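Kallistatin (Homo sapiens, PDB 6F4V) inhibits tissue kallikrein as a serpin, forming a stable equimolar complex with the enzyme and being cleaved by it at the reactive site. Local coordinates at residues 15-18 with 19-23; 38-41 with 42-45; 187-190 with 191-195; 249-252 with 253-257. All coordinates share one frame; numbering follows the deposited sequence.

Overall arrangement
Contacts 1, 2 and 4 each join residues about one turn apart within one helix, whereas contact 3 closes a beta hairpin. Contact 2, in helix 33-44, is wholly buried, and small and apolar side chains dominate it. Contact 1, in helix 6-23, is largely buried but sends two tyrosine hydroxyls to glutamates. Helix 249-258 rests on helix 6-23 through Pro249 and Leu252, and Leu247 touches both Tyr17 of contact 1 and Trp255 of contact 4. Contact 4 is partly buried and carries a glycan-binding arginine. Contact 3 is the surface member, its polar turn lying across the chain's centre from contact 2, their centres about 41 Å apart.

Contact 1. Residues 15-18 with 19-23; sequences RFYY and LIASE. With EDO (1,2-ethanediol), chain G.
Phe16 and Ile20 meet one turn apart on helix 6-23, in the first of two apolar pairs. The CE1 corner of the Phe16 ring comes within 3.5 Å of Ile20 CG1. In the second pair, Tyr17 CE2 lies 3.7 Å from Ala21 CB, the small methyl packing against the ring. Both rings swing toward the following turn because CG stands opposite the backbone N (chi1 -170° in Phe16, -179° in Tyr17). In the serpin fold these pairs pack on Ile29 of strand 29-31 and Ile286 of helix 283-286. A lysine in place of Phe16 would probably put a charge among Phe31, Leu283 and Ile286 and leave Ile20 without its aromatic neighbour.

Among the polar contacts, Ile20 N bonds to Phe16 O, and Ala21 N to Tyr17 O at 2.9 Å. Ser22 adds a side-chain element: its OG is 2.9 Å from Tyr18 O and 3.2 Å from Leu19 O, two acceptors for a single proton, while Ser22 N also bonds to Tyr18 O. At the end of the helix, Glu23 OE1 accepts from an ethanediol, probably from the crystallisation liquor, and its other oxygen pairs with Arg289.

Tyrosine suits positions 17 and 18 because the ring can pack while the hydroxyl reaches Glu244 and Glu245 respectively. The helix thus buries its hydrocarbon and spends its phenols on carboxylates.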
# COMPACT_ATOMS: atom_id res chain seq x y z
N ARG A 15 -5.33 0.64 10.30
CA ARG A 15 -5.89 1.93 10.74
C ARG A 15 -6.26 2.80 9.54
O ARG A 15 -7.34 3.42 9.52
CB ARG A 15 -4.93 2.68 11.67
CG ARG A 15 -4.99 2.21 13.14
CD ARG A 15 -4.29 3.18 14.08
NE ARG A 15 -2.86 3.14 13.87
CZ ARG A 15 -2.07 4.13 13.46
NH1 ARG A 15 -2.50 5.37 13.25
NH2 ARG A 15 -0.78 3.86 13.30
N PHE A 16 -5.36 2.85 8.53
CA PHE A 16 -5.62 3.64 7.34
C PHE A 16 -6.84 3.09 6.60
O PHE A 16 -7.74 3.84 6.21
CB PHE A 16 -4.39 3.69 6.42
CG PHE A 16 -4.51 4.68 5.30
CD1 PHE A 16 -5.13 4.32 4.09
CD2 PHE A 16 -3.98 5.94 5.41
CE1 PHE A 16 -5.25 5.22 3.06
CE2 PHE A 16 -4.09 6.85 4.36
CZ PHE A 16 -4.72 6.49 3.17
N TYR A 17 -6.86 1.78 6.39
CA TYR A 17 -7.99 1.11 5.72
C TYR A 17 -9.29 1.47 6.45
O TYR A 17 -10.31 1.84 5.83
CB TYR A 17 -7.79 -0.41 5.64
CG TYR A 17 -8.96 -1.02 4.93
CD1 TYR A 17 -9.00 -1.07 3.56
CD2 TYR A 17 -10.09 -1.40 5.63
CE1 TYR A 17 -10.14 -1.53 2.90
CE2 TYR A 17 -11.26 -1.83 4.99
CZ TYR A 17 -11.28 -1.90 3.62
OH TYR A 17 -12.46 -2.32 2.99
N TYR A 18 -9.29 1.29 7.75
CA TYR A 18 -10.52 1.50 8.52
C TYR A 18 -11.08 2.92 8.35
O TYR A 18 -12.28 3.10 8.21
CB TYR A 18 -10.30 1.21 9.98
CG TYR A 18 -11.59 1.27 10.78
CD1 TYR A 18 -12.42 0.16 10.87
CD2 TYR A 18 -11.98 2.44 11.43
CE1 TYR A 18 -13.60 0.20 11.61
CE2 TYR A 18 -13.16 2.49 12.18
CZ TYR A 18 -13.96 1.36 12.26
OH TYR A 18 -15.15 1.35 12.99
N LEU A 19 -10.19 3.90 8.37
CA LEU A 19 -10.58 5.31 8.21
C LEU A 19 -11.22 5.53 6.83
O LEU A 19 -12.31 6.09 6.73
CB LEU A 19 -9.37 6.24 8.42
CG LEU A 19 -9.61 7.77 8.22
CD1 LEU A 19 -8.51 8.59 8.84
CD2 LEU A 19 -9.65 8.18 6.77
N ILE A 20 -10.58 5.02 5.78
CA ILE A 20 -11.10 5.19 4.42
C ILE A 20 -12.45 4.50 4.28
O ILE A 20 -13.41 5.07 3.73
CB ILE A 20 -10.17 4.60 3.32
CG1 ILE A 20 -8.76 5.21 3.40
CG2 ILE A 20 -10.75 4.83 1.92
CD1 ILE A 20 -8.70 6.71 3.28
N ALA A 21 -12.53 3.28 4.75
CA ALA A 21 -13.75 2.47 4.62
C ALA A 21 -14.91 3.07 5.39
O ALA A 21 -16.06 2.95 4.98
CB ALA A 21 -13.50 1.06 5.10
N SER A 22 -14.61 3.69 6.52
CA SER A 22 -15.66 4.27 7.33
C SER A 22 -16.06 5.67 6.82
O SER A 22 -17.24 6.02 6.90
CB SER A 22 -15.27 4.18 8.80
OG SER A 22 -14.27 5.06 9.04
N GLU A 23 -15.12 6.45 6.26
CA GLU A 23 -15.43 7.79 5.74
C GLU A 23 -16.04 7.78 4.34
O GLU A 23 -16.88 8.63 4.03
CB GLU A 23 -14.21 8.71 5.78
CG GLU A 23 -13.81 9.05 7.22
CD GLU A 23 -12.67 10.00 7.34
OE1 GLU A 23 -12.12 10.44 6.31
OE2 GLU A 23 -12.30 10.31 8.49
C1 EDO G . -11.38 9.28 2.86
O1 EDO G . -12.02 10.43 3.45
C2 EDO G . -11.65 9.23 1.36
O2 EDO G . -10.47 9.52 0.61

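Contact 2. Residues 38-41 with 42-45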
# COMPACT_ATOMS: atom_id res chain seq x y z
N ALA A 38 6.93 3.88 4.58
CA ALA A 38 8.31 4.16 4.20
C ALA A 38 8.55 5.62 3.79
O ALA A 38 9.61 6.17 4.11
CB ALA A 38 8.77 3.23 3.08
N ALA A 39 7.60 6.23 3.10
CA ALA A 39 7.69 7.67 2.76
C ALA A 39 7.78 8.54 4.01
O ALA A 39 8.64 9.43 4.14
CB ALA A 39 6.52 8.09 1.88
N TYR A 40 6.87 8.30 4.93
CA TYR A 40 6.79 9.11 6.14
C TYR A 40 7.92 8.82 7.13
O TYR A 40 8.43 9.74 7.76
CB TYR A 40 5.39 9.00 6.75
CG TYR A 40 4.40 9.88 6.02
CD1 TYR A 40 3.99 9.62 4.71
CD2 TYR A 40 3.90 11.03 6.62
CE1 TYR A 40 3.10 10.44 4.04
CE2 TYR A 40 2.99 11.84 5.97
CZ TYR A 40 2.60 11.57 4.69
OH TYR A 40 1.73 12.43 4.08
N ALA A 41 8.37 7.57 7.21
CA ALA A 41 9.55 7.27 8.01
C ALA A 41 10.80 7.97 7.43
O ALA A 41 11.59 8.60 8.18
CB ALA A 41 9.76 5.78 8.11
N MET A 42 10.93 7.96 6.11
CA MET A 42 12.02 8.71 5.49
C MET A 42 11.96 10.22 5.77
O MET A 42 12.98 10.83 6.13
CB MET A 42 12.04 8.45 3.99
CG MET A 42 13.24 9.09 3.29
SD MET A 42 13.32 8.56 1.57
CE MET A 42 12.08 9.46 0.82
N LEU A 43 10.77 10.81 5.60
CA LEU A 43 10.53 12.22 5.92
C LEU A 43 10.96 12.57 7.34
O LEU A 43 11.53 13.66 7.55
CB LEU A 43 9.04 12.55 5.75
CG LEU A 43 8.61 13.97 6.11
CD1 LEU A 43 9.20 14.99 5.17
CD2 LEU A 43 7.10 14.05 6.09
N SER A 44 10.69 11.66 8.29
CA SER A 44 10.99 11.90 9.68
C SER A 44 12.46 12.09 9.93
O SER A 44 12.81 12.67 10.94
CB SER A 44 10.46 10.80 10.61
OG SER A 44 11.27 9.64 10.62
N LEU A 45 13.33 11.57 9.07
CA LEU A 45 14.79 11.86 9.20
C LEU A 45 15.10 13.35 9.17
O LEU A 45 16.11 13.76 9.73
CB LEU A 45 15.59 11.20 8.08
CG LEU A 45 15.65 9.68 8.10
CD1 LEU A 45 16.09 9.18 6.74
CD2 LEU A 45 16.55 9.18 9.21
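Ala38 and Met42 are joined first, through the backbone of helix 33-44: Met42 N donates to Ala38 O, and Met42 CB rests 3.3 Å from the same oxygen. The small methyl of Ala38 packs on Asn165 and Phe75, while Met42 extends on its own toward Leu163, Thr113 and Tyr117, nearly straight as far as its sulfur before the terminal methyl turns aside at chi3 (76°). Ala39 is next, its oxygen taken by Leu43 N at 2.9 Å in a nearly linear bond; its methyl turns from the next turn of the helix toward Leu163.

Tyr40 is the large residue of the segment. Its carbonyl receives Ser44 N at 3.0 Å, and its ring passes Leu43 only loosely, CD2 to CD2 at 4.4 Å. The phenol is buried but satisfied, since Tyr40 OH bonds to Ser316.

Ala41 O is gripped from the side chain as well as the backbone. Ser44 OG donates to it at 2.7 Å, and Ser44 N adds a weak bond at 3.2 Å. With OG held between the backbone N and the carbonyl carbon (chi1 79°), the serine hydroxyl folds back over its own helix, which is how a polar side chain can be buried near the end of the helix. Just beyond, Leu45 N reaches back three residues to Met42 O.

Around this turn, Ala38 and Ala39 lie on strand 159-172, Ala41 meets helices 68-83 and 107-117, Met42 wedges between strand 159-172 and helix 107-117, and the Tyr40 ring meets that of Phe337 on strand 328-340 nearly at right angles.

Contact 3. Residues 187-190 with 191-195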
# COMPACT_ATOMS: atom_id res chain seq x y z
N PHE A 187 -21.97 -9.79 -11.20
CA PHE A 187 -21.32 -9.40 -9.96
C PHE A 187 -22.31 -8.50 -9.24
O PHE A 187 -22.70 -7.46 -9.77
CB PHE A 187 -20.01 -8.66 -10.26
CG PHE A 187 -19.18 -8.37 -9.04
CD1 PHE A 187 -19.46 -7.29 -8.23
CD2 PHE A 187 -18.10 -9.17 -8.72
CE1 PHE A 187 -18.67 -7.02 -7.11
CE2 PHE A 187 -17.32 -8.92 -7.61
CZ PHE A 187 -17.61 -7.84 -6.81
N TYR A 188 -22.68 -8.90 -8.03
CA TYR A 188 -23.73 -8.26 -7.24
C TYR A 188 -23.10 -7.23 -6.33
O TYR A 188 -22.64 -7.55 -5.24
CB TYR A 188 -24.54 -9.32 -6.47
CG TYR A 188 -24.95 -10.47 -7.39
CD1 TYR A 188 -25.90 -10.28 -8.39
CD2 TYR A 188 -24.33 -11.72 -7.29
CE1 TYR A 188 -26.24 -11.31 -9.25
CE2 TYR A 188 -24.67 -12.77 -8.15
CZ TYR A 188 -25.63 -12.55 -9.14
OH TYR A 188 -25.96 -13.56 -10.00
N VAL A 189 -23.05 -6.00 -6.81
CA VAL A 189 -22.47 -4.86 -6.08
C VAL A 189 -23.25 -4.63 -4.80
O VAL A 189 -22.67 -4.50 -3.70
CB VAL A 189 -22.45 -3.62 -6.98
CG1 VAL A 189 -21.98 -2.37 -6.22
CG2 VAL A 189 -21.61 -3.87 -8.22
N ASP A 190 -24.57 -4.59 -4.92
CA ASP A 190 -25.42 -4.55 -3.73
C ASP A 190 -26.78 -5.14 -4.11
O ASP A 190 -26.91 -5.71 -5.18
CB ASP A 190 -25.50 -3.12 -3.17
CG ASP A 190 -26.17 -2.12 -4.13
OD1 ASP A 190 -26.99 -2.50 -5.00
OD2 ASP A 190 -25.88 -0.93 -3.98
N GLU A 191 -27.77 -5.02 -3.24
CA GLU A 191 -29.08 -5.64 -3.47
C GLU A 191 -29.79 -5.22 -4.78
O GLU A 191 -30.61 -6.00 -5.33
CB GLU A 191 -30.00 -5.41 -2.25
CG GLU A 191 -29.57 -6.14 -0.96
CD GLU A 191 -29.62 -7.68 -1.01
OE1 GLU A 191 -30.72 -8.29 -1.03
OE2 GLU A 191 -28.53 -8.32 -0.99
N ASN A 192 -29.51 -4.00 -5.26
CA ASN A 192 -30.18 -3.45 -6.45
C ASN A 192 -29.25 -3.26 -7.63
O ASN A 192 -29.68 -2.75 -8.65
CB ASN A 192 -30.79 -2.07 -6.14
CG ASN A 192 -31.42 -1.99 -4.76
OD1 ASN A 192 -32.42 -2.66 -4.48
ND2 ASN A 192 -30.80 -1.21 -3.88
N THR A 193 -27.97 -3.60 -7.50
CA THR A 193 -26.98 -3.21 -8.51
C THR A 193 -26.15 -4.41 -8.89
O THR A 193 -25.51 -5.04 -8.04
CB THR A 193 -26.04 -2.11 -7.98
OG1 THR A 193 -26.82 -1.10 -7.33
CG2 THR A 193 -25.21 -1.52 -9.11
N THR A 194 -26.16 -4.70 -10.18
CA THR A 194 -25.52 -5.88 -10.74
C THR A 194 -24.73 -5.44 -11.96
O THR A 194 -25.28 -4.76 -12.83
CB THR A 194 -26.55 -6.96 -11.10
OG1 THR A 194 -27.28 -7.34 -9.92
CG2 THR A 194 -25.87 -8.20 -11.67
N VAL A 195 -23.47 -5.83 -12.04
CA VAL A 195 -22.63 -5.49 -13.19
C VAL A 195 -22.11 -6.76 -13.82
O VAL A 195 -22.25 -7.84 -13.26
CB VAL A 195 -21.47 -4.55 -12.81
CG1 VAL A 195 -22.01 -3.24 -12.22
CG2 VAL A 195 -20.50 -5.22 -11.84
O HOH W 1 -27.65 -7.22 -7.26
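The ring of Tyr188 runs alongside Thr194 and meets it at the rim: Thr194 OG1 approaches the edge near the ring plane, 3.6 Å from CD1. The carboxylate of Asp190 is used on both its faces, Asn192 N coming to OD1 from one and Thr193 OG1 from the other. These residues belong to the end of the beta hairpin of strands 183-188 and 193-202, closed by a type I turn from Asp190 to Thr193 with a classic beta bulge, in which Val189 and Asp190 both face Thr193.

Asp190 suits the corner because OD1 can take a backbone N-H and a hydroxyl at once. Asn192 N donates to Asp190 OD1 at 2.9 Å, making an Asx turn, and Thr193 OG1 donates to the same oxygen at 2.7 Å. The torsion placing CG between the backbone N and the carbonyl carbon (chi1 64°) brings the acid over the turn.

Below the turn, Phe187 and Val195 form a hydrogen-bonded antiparallel pair, each backbone N reaching the other's O at 2.9 Å. Their beta-branched and aromatic side chains share a face, where Val195 CG2 packs on Phe187 CB at 3.8 Å and on Val189 CG2. Another protein chain bonds to the Tyr188 backbone. Asn192, exposed at the tip, is a known glycosylation site that carries no sugar here. A water links the two strands beside the bulge, donating to Asp190 O and lying 2.7 Å from Thr194 OG1.

Contact 4. Residues 249-252 with 253-257. With Z9L (methyl 2,3,6-tri-O-sulfo-alpha-D-glucopyranoside), chain C.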
# COMPACT_ATOMS: atom_id res chain seq x y z
N PRO A 249 -4.52 -6.48 12.34
CA PRO A 249 -3.37 -7.39 12.19
C PRO A 249 -3.58 -8.72 12.88
O PRO A 249 -3.25 -9.76 12.31
CB PRO A 249 -2.22 -6.62 12.83
CG PRO A 249 -2.62 -5.21 12.71
CD PRO A 249 -4.12 -5.19 12.91
N GLU A 250 -4.22 -8.70 14.06
CA GLU A 250 -4.49 -9.91 14.81
C GLU A 250 -5.45 -10.84 14.06
O GLU A 250 -5.25 -12.05 14.05
CB GLU A 250 -5.04 -9.59 16.22
CG GLU A 250 -4.03 -8.86 17.10
CD GLU A 250 -3.79 -7.39 16.73
OE1 GLU A 250 -4.65 -6.74 16.08
OE2 GLU A 250 -2.72 -6.86 17.13
N MET A 251 -6.45 -10.28 13.38
CA MET A 251 -7.36 -11.10 12.60
C MET A 251 -6.65 -11.71 11.38
O MET A 251 -6.85 -12.89 11.07
CB MET A 251 -8.57 -10.30 12.15
CG MET A 251 -9.69 -11.10 11.55
SD MET A 251 -10.29 -12.40 12.64
CE MET A 251 -11.06 -11.45 13.93
N LEU A 252 -5.82 -10.91 10.70
CA LEU A 252 -5.06 -11.43 9.55
C LEU A 252 -4.19 -12.62 10.00
O LEU A 252 -4.15 -13.64 9.33
CB LEU A 252 -4.19 -10.34 8.93
CG LEU A 252 -3.46 -10.76 7.65
CD1 LEU A 252 -4.48 -11.02 6.53
CD2 LEU A 252 -2.45 -9.68 7.29
N MET A 253 -3.55 -12.49 11.16
CA MET A 253 -2.73 -13.58 11.69
C MET A 253 -3.52 -14.79 12.10
O MET A 253 -3.07 -15.91 11.90
CB MET A 253 -1.81 -13.10 12.81
CG MET A 253 -0.65 -12.26 12.22
SD MET A 253 0.39 -13.15 11.00
CE MET A 253 -0.13 -12.47 9.43
N ARG A 254 -4.71 -14.57 12.63
CA ARG A 254 -5.61 -15.68 12.91
C ARG A 254 -5.92 -16.45 11.65
O ARG A 254 -5.77 -17.69 11.63
CB ARG A 254 -6.90 -15.20 13.62
CG ARG A 254 -8.00 -16.24 13.68
CD ARG A 254 -9.19 -15.85 14.57
NE ARG A 254 -10.24 -16.83 14.34
CZ ARG A 254 -11.21 -16.75 13.42
NH1 ARG A 254 -11.37 -15.66 12.66
NH2 ARG A 254 -12.05 -17.77 13.29
N TRP A 255 -6.38 -15.76 10.61
CA TRP A 255 -6.68 -16.42 9.35
C TRP A 255 -5.45 -17.13 8.75
O TRP A 255 -5.56 -18.28 8.28
CB TRP A 255 -7.23 -15.44 8.33
CG TRP A 255 -8.62 -14.97 8.63
CD1 TRP A 255 -9.65 -15.68 9.20
CD2 TRP A 255 -9.14 -13.67 8.36
NE1 TRP A 255 -10.76 -14.90 9.30
CE2 TRP A 255 -10.48 -13.66 8.79
CE3 TRP A 255 -8.59 -12.52 7.78
CZ2 TRP A 255 -11.32 -12.53 8.63
CZ3 TRP A 255 -9.40 -11.36 7.67
CH2 TRP A 255 -10.76 -11.39 8.09
N ASN A 256 -4.32 -16.43 8.77
CA ASN A 256 -3.07 -16.99 8.27
C ASN A 256 -2.72 -18.29 8.98
O ASN A 256 -2.39 -19.28 8.32
CB ASN A 256 -1.91 -16.00 8.37
CG ASN A 256 -0.70 -16.48 7.57
OD1 ASN A 256 -0.81 -16.76 6.40
ND2 ASN A 256 0.40 -16.63 8.22
N ASN A 257 -2.82 -18.30 10.31
CA ASN A 257 -2.48 -19.48 11.11
C ASN A 257 -3.47 -20.63 10.94
O ASN A 257 -3.04 -21.79 10.86
CB ASN A 257 -2.24 -19.11 12.59
CG ASN A 257 -0.95 -18.32 12.76
OD1 ASN A 257 -0.03 -18.44 11.94
ND2 ASN A 257 -0.87 -17.52 13.83
O4 Z9L C . -12.73 -24.29 17.44
C4 Z9L C . -14.10 -24.11 16.96
C5 Z9L C . -14.32 -22.89 16.06
O5 Z9L C . -15.73 -22.83 15.66
C6 Z9L C . -13.49 -22.90 14.80
O6 Z9L C . -13.93 -21.87 13.95
S1 Z9L C . -12.80 -21.38 12.83
O7 Z9L C . -11.58 -20.65 13.70
O11 Z9L C . -13.49 -20.31 11.79
O15 Z9L C . -12.22 -22.71 12.02
C3 Z9L C . -14.93 -23.91 18.20
O3 Z9L C . -14.92 -25.18 18.91
S2 Z9L C . -14.59 -25.09 20.53
O8 Z9L C . -14.61 -26.62 21.18
O9 Z9L C . -15.76 -24.16 21.27
O10 Z9L C . -13.11 -24.39 20.76
C2 Z9L C . -16.35 -23.43 18.05
O2 Z9L C . -17.26 -24.55 18.03
S3 Z9L C . -18.77 -24.40 18.72
O12 Z9L C . -19.38 -25.94 18.84
O13 Z9L C . -19.77 -23.52 17.74
O14 Z9L C . -18.71 -23.68 20.22
C1 Z9L C . -16.64 -22.56 16.81
O1 Z9L C . -16.54 -21.23 17.15
C7 Z9L C . -17.23 -20.28 16.34
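One turn of helix 249-258 supplies part of the glycan pocket, with Met251 packing against both Arg254 and Trp255. Met251 CG sits over one face of the indole, 3.6 Å from the centroid of the six-membered ring, in a CH-pi contact. The bends at chi2 (56°) and chi3 keep its sulfur over the same ring system, 4.4 Å from the centroid of the five-membered ring, a Met-aromatic contact.

Met251 SD also takes a weak hydrogen bond from Arg254 NH1 (3.4 Å), in the plane of the guanidinium and at its edge. Arginine suits this place because its chain, extended from CG to NE, carries the charge out to the sulfated sugar, where Arg254 NH2 donates to sulfate oxygen O7 at 2.9 Å. Asp212 pairs with NH1 and also accepts from Trp255 NE1, so one carboxylate ties indole to guanidinium.

Replacing Trp255 by alanine would probably leave Met251 without its flat support and Asp212 with one donor fewer, and so Asp212 and Arg254 less firmly placed. The arrangement implies a division of labour: the Asp212 carboxylate, with a weak contribution from the sulfur, probably steadies the cation, while its outer nitrogen remains turned to the sulfate, consistent with binding an anionic glycan.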